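Side-chain contacts in mandelate racemase/muconate lactonizing enzyme family protein (Azoarcus sp., PDB 2QDE), which belongs to the mandelate racemase/muconate lactonizing enzyme family, pairing an enolase-type N-terminal domain with a barrel domain that holds a barium ion: residues 333-336 with 340-343; 304-309 with 327-332. All blocks are in the same frame, centred on the assembly; numbering follows the deposited sequence.

Contact 1: residues 333-336 with 340-343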
ATOM      1  N   HIS A 333      30.695 -24.796 -31.012  1.00 23.48           N
ATOM      2  CA  HIS A 333      31.544 -25.907 -31.425  1.00 24.40           C
ATOM      3  C   HIS A 333      31.045 -27.290 -31.011  1.00 24.12           C
ATOM      4  O   HIS A 333      31.781 -28.269 -31.077  1.00 24.98           O
ATOM      5  CB  HIS A 333      32.960 -25.665 -30.905  1.00 22.59           C
ATOM      6  CG  HIS A 333      33.568 -24.395 -31.410  1.00 23.77           C
ATOM      7  ND1 HIS A 333      34.028 -24.252 -32.701  1.00 23.03           N
ATOM      8  CD2 HIS A 333      33.733 -23.190 -30.816  1.00 23.74           C
ATOM      9  CE1 HIS A 333      34.450 -23.013 -32.881  1.00 24.45           C
ATOM     10  NE2 HIS A 333      34.280 -22.347 -31.753  1.00 24.09           N
ATOM     11  N   ASP A 334      29.785 -27.360 -30.600  1.00 25.73           N
ATOM     12  CA  ASP A 334      29.156 -28.612 -30.186  1.00 27.63           C
ATOM     13  C   ASP A 334      30.086 -29.562 -29.416  1.00 27.94           C
ATOM     14  O   ASP A 334      30.381 -30.661 -29.872  1.00 27.48           O
ATOM     15  CB  ASP A 334      28.574 -29.311 -31.424  1.00 29.06           C
ATOM     16  CG  ASP A 334      27.666 -30.473 -31.071  1.00 31.08           C
ATOM     17  OD1 ASP A 334      26.979 -30.408 -30.037  1.00 33.27           O
ATOM     18  OD2 ASP A 334      27.618 -31.453 -31.837  1.00 33.53           O
ATOM     19  N   CYS A 335      30.539 -29.129 -28.243  1.00 26.67           N
ATOM     20  CA  CYS A 335      31.411 -29.941 -27.393  1.00 26.69           C
ATOM     21  C   CYS A 335      31.158 -29.566 -25.934  1.00 26.80           C
ATOM     22  O   CYS A 335      30.362 -28.660 -25.659  1.00 28.27           O
ATOM     23  CB  CYS A 335      32.880 -29.712 -27.752  1.00 26.23           C
ATOM     24  SG  CYS A 335      33.326 -27.985 -27.887  1.00 28.40           S
ATOM     25  N   LEU A 336      31.828 -30.244 -25.005  1.00 26.21           N
ATOM     26  CA  LEU A 336      31.612 -29.978 -23.582  1.00 25.72           C
ATOM     27  C   LEU A 336      32.790 -29.343 -22.861  1.00 24.84           C
ATOM     28  O   LEU A 336      32.681 -28.975 -21.692  1.00 24.04           O
ATOM     29  CB  LEU A 336      31.198 -31.270 -22.872  1.00 24.81           C
ATOM     30  CG  LEU A 336      29.885 -31.866 -23.386  1.00 24.85           C
ATOM     31  CD1 LEU A 336      29.654 -33.228 -22.774  1.00 24.99           C
ATOM     32  CD2 LEU A 336      28.733 -30.917 -23.062  1.00 26.07           C
ATOM     33  N   ASP A 340      38.506 -29.344 -27.099  1.00 33.96           N
ATOM     34  CA  ASP A 340      37.961 -29.844 -28.356  1.00 34.83           C
ATOM     35  C   ASP A 340      37.612 -28.724 -29.339  1.00 35.04           C
ATOM     36  O   ASP A 340      36.839 -28.938 -30.279  1.00 36.17           O
ATOM     37  CB  ASP A 340      36.722 -30.703 -28.100  1.00 36.12           C
ATOM     38  CG  ASP A 340      37.060 -32.017 -27.417  1.00 38.63           C
ATOM     39  OD1 ASP A 340      38.196 -32.523 -27.625  1.00 39.35           O
ATOM     40  OD2 ASP A 340      36.190 -32.550 -26.687  1.00 37.79           O
ATOM     41  N   ILE A 341      38.181 -27.539 -29.132  1.00 33.46           N
ATOM     42  CA  ILE A 341      37.913 -26.408 -30.020  1.00 31.88           C
ATOM     43  C   ILE A 341      39.198 -25.966 -30.703  1.00 32.62           C
ATOM     44  O   ILE A 341      40.198 -25.690 -30.035  1.00 33.75           O
ATOM     45  CB  ILE A 341      37.327 -25.214 -29.239  1.00 30.32           C
ATOM     46  CG1 ILE A 341      36.035 -25.642 -28.531  1.00 28.40           C
ATOM     47  CG2 ILE A 341      37.070 -24.053 -30.191  1.00 27.76           C
ATOM     48  CD1 ILE A 341      35.438 -24.568 -27.642  1.00 27.72           C
ATOM     49  N   ASP A 342      39.173 -25.871 -32.031  1.00 32.50           N
ATOM     50  CA  ASP A 342      40.375 -25.480 -32.762  1.00 34.04           C
ATOM     51  C   ASP A 342      40.150 -24.503 -33.910  1.00 32.13           C
ATOM     52  O   ASP A 342      41.102 -24.136 -34.600  1.00 32.62           O
ATOM     53  CB  ASP A 342      41.073 -26.731 -33.308  1.00 36.49           C
ATOM     54  CG  ASP A 342      40.223 -27.479 -34.324  1.00 38.72           C
ATOM     55  OD1 ASP A 342      38.973 -27.454 -34.210  1.00 40.20           O
ATOM     56  OD2 ASP A 342      40.803 -28.111 -35.230  1.00 40.05           O
ATOM     57  N   ASN A 343      38.909 -24.077 -34.119  1.00 29.90           N
ATOM     58  CA  ASN A 343      38.626 -23.155 -35.210  1.00 28.62           C
ATOM     59  C   ASN A 343      37.694 -22.019 -34.790  1.00 26.31           C
ATOM     60  O   ASN A 343      36.698 -21.756 -35.453  1.00 23.27           O
ATOM     61  CB  ASN A 343      38.026 -23.937 -36.387  1.00 31.20           C
ATOM     62  CG  ASN A 343      37.909 -23.099 -37.656  1.00 33.51           C
ATOM     63  OD1 ASN A 343      36.851 -22.532 -37.954  1.00 35.66           O
ATOM     64  ND2 ASN A 343      39.007 -23.009 -38.407  1.00 35.27           N
TER
HETATM   65  O   HOH W   1      33.178 -32.490 -25.585  1.00 33.94           O
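H333 lies opposite I341 and C335 opposite D340, with CA atoms 6.5 and 6.6 Å apart, as the loop doubles back on itself without a hydrogen bond between its two arms. The first arm leaves helix 328-332 through a Schellman motif: D334, at positive phi, is the C-prime residue, and the N atoms of C335 and D334 turn back to the O atoms of L330 and H331. I341 puts its methyl CG2 over the middle of the H333 imidazole, a CH-pi contact 3.6 Å from the ring centroid and only 13° off the normal. Its longer branch passes the side of H333 and meets C335, whose SG sits 3.6 Å from I341 CG1. With CG1 beside the backbone N (chi1 -58°) and CG2 anti to it, the two branches diverge, CG2 to the ring and CG1 to the sulfur. At the ring edge, near its plane, H333 CE1 comes within 3.6 Å of N343 O, while NE2 is hydrogen-bonded to D344 OD1. A water accepts from L336 N (2.7 Å) and donates to D340 OD2 (3.2 Å). Apolar packing and this water bridge thus join the arms of a surface turn, and the D344 bond together with I341 probably limits rotation of the imidazole.

Contact 2: residues 304-309 with 327-332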
ATOM      1  N   LEU A 304      35.683 -14.852 -27.676  1.00 18.11           N
ATOM      2  CA  LEU A 304      35.773 -13.424 -27.408  1.00 19.68           C
ATOM      3  C   LEU A 304      34.469 -12.956 -26.775  1.00 18.90           C
ATOM      4  O   LEU A 304      34.480 -12.153 -25.847  1.00 18.63           O
ATOM      5  CB  LEU A 304      36.043 -12.626 -28.689  1.00 19.38           C
ATOM      6  CG  LEU A 304      36.131 -11.106 -28.477  1.00 17.62           C
ATOM      7  CD1 LEU A 304      37.194 -10.798 -27.432  1.00 18.49           C
ATOM      8  CD2 LEU A 304      36.472 -10.407 -29.783  1.00 18.79           C
ATOM      9  N   GLU A 305      33.346 -13.456 -27.278  1.00 19.07           N
ATOM     10  CA  GLU A 305      32.043 -13.091 -26.728  1.00 19.22           C
ATOM     11  C   GLU A 305      31.966 -13.534 -25.265  1.00 18.90           C
ATOM     12  O   GLU A 305      31.410 -12.831 -24.416  1.00 18.08           O
ATOM     13  CB  GLU A 305      30.924 -13.767 -27.535  1.00 19.05           C
ATOM     14  CG  GLU A 305      29.495 -13.423 -27.109  1.00 19.46           C
ATOM     15  CD  GLU A 305      29.013 -14.196 -25.884  1.00 21.69           C
ATOM     16  OE1 GLU A 305      29.442 -15.357 -25.690  1.00 22.02           O
ATOM     17  OE2 GLU A 305      28.183 -13.647 -25.121  1.00 22.44           O
ATOM     18  N   ALA A 306      32.537 -14.696 -24.966  1.00 17.70           N
ATOM     19  CA  ALA A 306      32.493 -15.214 -23.599  1.00 18.31           C
ATOM     20  C   ALA A 306      33.407 -14.495 -22.607  1.00 18.79           C
ATOM     21  O   ALA A 306      33.160 -14.523 -21.399  1.00 18.48           O
ATOM     22  CB  ALA A 306      32.815 -16.702 -23.606  1.00 17.32           C
ATOM     23  N   SER A 307      34.448 -13.837 -23.110  1.00 17.75           N
ATOM     24  CA  SER A 307      35.417 -13.163 -22.240  1.00 19.88           C
ATOM     25  C   SER A 307      34.956 -12.079 -21.265  1.00 18.64           C
ATOM     26  O   SER A 307      35.285 -12.142 -20.082  1.00 18.23           O
ATOM     27  CB  SER A 307      36.573 -12.618 -23.075  1.00 20.59           C
ATOM     28  OG  SER A 307      37.355 -13.693 -23.544  1.00 25.51           O
ATOM     29  N   PRO A 308      34.212 -11.064 -21.736  1.00 17.72           N
ATOM     30  CA  PRO A 308      33.783 -10.039 -20.773  1.00 17.96           C
ATOM     31  C   PRO A 308      33.100 -10.679 -19.557  1.00 17.72           C
ATOM     32  O   PRO A 308      33.435 -10.379 -18.407  1.00 16.79           O
ATOM     33  CB  PRO A 308      32.828  -9.168 -21.594  1.00 17.50           C
ATOM     34  CG  PRO A 308      33.398  -9.271 -22.979  1.00 17.70           C
ATOM     35  CD  PRO A 308      33.726 -10.753 -23.094  1.00 16.31           C
ATOM     36  N   ALA A 309      32.154 -11.574 -19.824  1.00 16.65           N
ATOM     37  CA  ALA A 309      31.437 -12.266 -18.765  1.00 16.90           C
ATOM     38  C   ALA A 309      32.392 -13.106 -17.905  1.00 17.79           C
ATOM     39  O   ALA A 309      32.262 -13.146 -16.687  1.00 17.02           O
ATOM     40  CB  ALA A 309      30.342 -13.155 -19.367  1.00 15.64           C
ATOM     41  N   ALA A 327      28.588 -20.063 -21.657  1.00 20.43           N
ATOM     42  CA  ALA A 327      29.300 -21.087 -22.432  1.00 21.00           C
ATOM     43  C   ALA A 327      29.059 -21.050 -23.943  1.00 20.84           C
ATOM     44  O   ALA A 327      28.931 -22.099 -24.584  1.00 20.48           O
ATOM     45  CB  ALA A 327      28.944 -22.473 -21.885  1.00 19.98           C
ATOM     46  N   GLY A 328      29.011 -19.848 -24.509  1.00 21.13           N
ATOM     47  CA  GLY A 328      28.782 -19.702 -25.936  1.00 21.61           C
ATOM     48  C   GLY A 328      29.643 -20.596 -26.814  1.00 21.11           C
ATOM     49  O   GLY A 328      29.114 -21.256 -27.713  1.00 20.63           O
ATOM     50  N   PRO A 329      30.967 -20.643 -26.588  1.00 21.38           N
ATOM     51  CA  PRO A 329      31.879 -21.473 -27.382  1.00 21.53           C
ATOM     52  C   PRO A 329      31.517 -22.960 -27.431  1.00 22.15           C
ATOM     53  O   PRO A 329      31.706 -23.612 -28.459  1.00 22.33           O
ATOM     54  CB  PRO A 329      33.234 -21.231 -26.718  1.00 22.68           C
ATOM     55  CG  PRO A 329      33.118 -19.810 -26.234  1.00 22.25           C
ATOM     56  CD  PRO A 329      31.724 -19.827 -25.621  1.00 21.21           C
ATOM     57  N   LEU A 330      31.002 -23.499 -26.327  1.00 21.96           N
ATOM     58  CA  LEU A 330      30.635 -24.913 -26.291  1.00 21.02           C
ATOM     59  C   LEU A 330      29.424 -25.203 -27.176  1.00 22.09           C
ATOM     60  O   LEU A 330      29.300 -26.295 -27.725  1.00 20.30           O
ATOM     61  CB  LEU A 330      30.352 -25.369 -24.852  1.00 19.97           C
ATOM     62  CG  LEU A 330      31.473 -25.172 -23.825  1.00 20.85           C
ATOM     63  CD1 LEU A 330      31.050 -25.770 -22.484  1.00 20.76           C
ATOM     64  CD2 LEU A 330      32.747 -25.836 -24.311  1.00 21.86           C
ATOM     65  N   HIS A 331      28.528 -24.230 -27.312  1.00 22.73           N
ATOM     66  CA  HIS A 331      27.347 -24.417 -28.148  1.00 24.52           C
ATOM     67  C   HIS A 331      27.738 -24.277 -29.621  1.00 24.30           C
ATOM     68  O   HIS A 331      27.305 -25.059 -30.471  1.00 24.17           O
ATOM     69  CB  HIS A 331      26.262 -23.395 -27.784  1.00 25.58           C
ATOM     70  CG  HIS A 331      25.769 -23.519 -26.373  1.00 28.52           C
ATOM     71  ND1 HIS A 331      25.722 -22.448 -25.505  1.00 30.06           N
ATOM     72  CD2 HIS A 331      25.307 -24.586 -25.679  1.00 29.46           C
ATOM     73  CE1 HIS A 331      25.251 -22.851 -24.337  1.00 30.80           C
ATOM     74  NE2 HIS A 331      24.991 -24.144 -24.414  1.00 31.03           N
ATOM     75  N   ILE A 332      28.571 -23.286 -29.924  1.00 23.25           N
ATOM     76  CA  ILE A 332      29.000 -23.077 -31.303  1.00 24.46           C
ATOM     77  C   ILE A 332      29.803 -24.266 -31.840  1.00 24.91           C
ATOM     78  O   ILE A 332      29.609 -24.698 -32.983  1.00 23.67           O
ATOM     79  CB  ILE A 332      29.867 -21.791 -31.436  1.00 24.41           C
ATOM     80  CG1 ILE A 332      28.988 -20.550 -31.266  1.00 23.85           C
ATOM     81  CG2 ILE A 332      30.570 -21.757 -32.794  1.00 22.18           C
ATOM     82  CD1 ILE A 332      29.762 -19.245 -31.335  1.00 25.92           C
TER
HETATM   83  O   HOH W   2      29.700 -17.272 -23.790  1.00 23.50           O
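E305 and A306, neighbours on helix 303-315, face the first turn of helix 328-332, where A306 and G328 bring their CA atoms to 6.3 Å. From CB, which points toward the short helix, the E305 chain runs on with CG anti to the backbone N (chi1 -177°), and then bends at CG (chi2 -80°) to present the carboxylate. CD splits it two ways. OE1 takes a hydrogen bond from a water at 2.7 Å, and the same water accepts from G328 N at 2.8 Å; the nearest direct approach is long, OE1 to G328 CA at 4.4 Å. OE2 serves the rest of the protein, accepting from Q272 NE2 and from the backbone N of M299. Beside this polar path A306 offers its methyl: CB meets the CD and CG atoms of P329, at 3.9 and 4.1 Å. P329 also touches F352 on strand 351-353, so it has a neighbour in the longer helix and another in that strand. G328, having no side chain, leaves its CA facing the carboxylate. The site is buried, and the E305 side chain lies about 14 Å from the barium ion. In chemical terms, the carboxylate is gripped at both oxygens, and the first amide of helix 328-332 reaches it through one water instead of a direct bond.

How the contacts relate
Following the chain from the N terminus, helix 303-315 comes first, and contact 2 closes when 327-332 returns to 304-309, with 17 residues between the segments. Contact 1 opens with the very next residue and closes a much shorter loop, only three residues separating its segments. The two are therefore in series, neither nested nor crossed, but they touch in space: I341 CD1 packs on P329 O, 3.9 Å away, and L330 CD1 lies against L336 O. Helix 328-332 joins them, lying between the buried segment 304-309 and the surface turn. Outward, L336 reaches helix 146-159; where helix 328-332 ends, I332 bonds by its backbone to K18 in a loop of the N-terminal region.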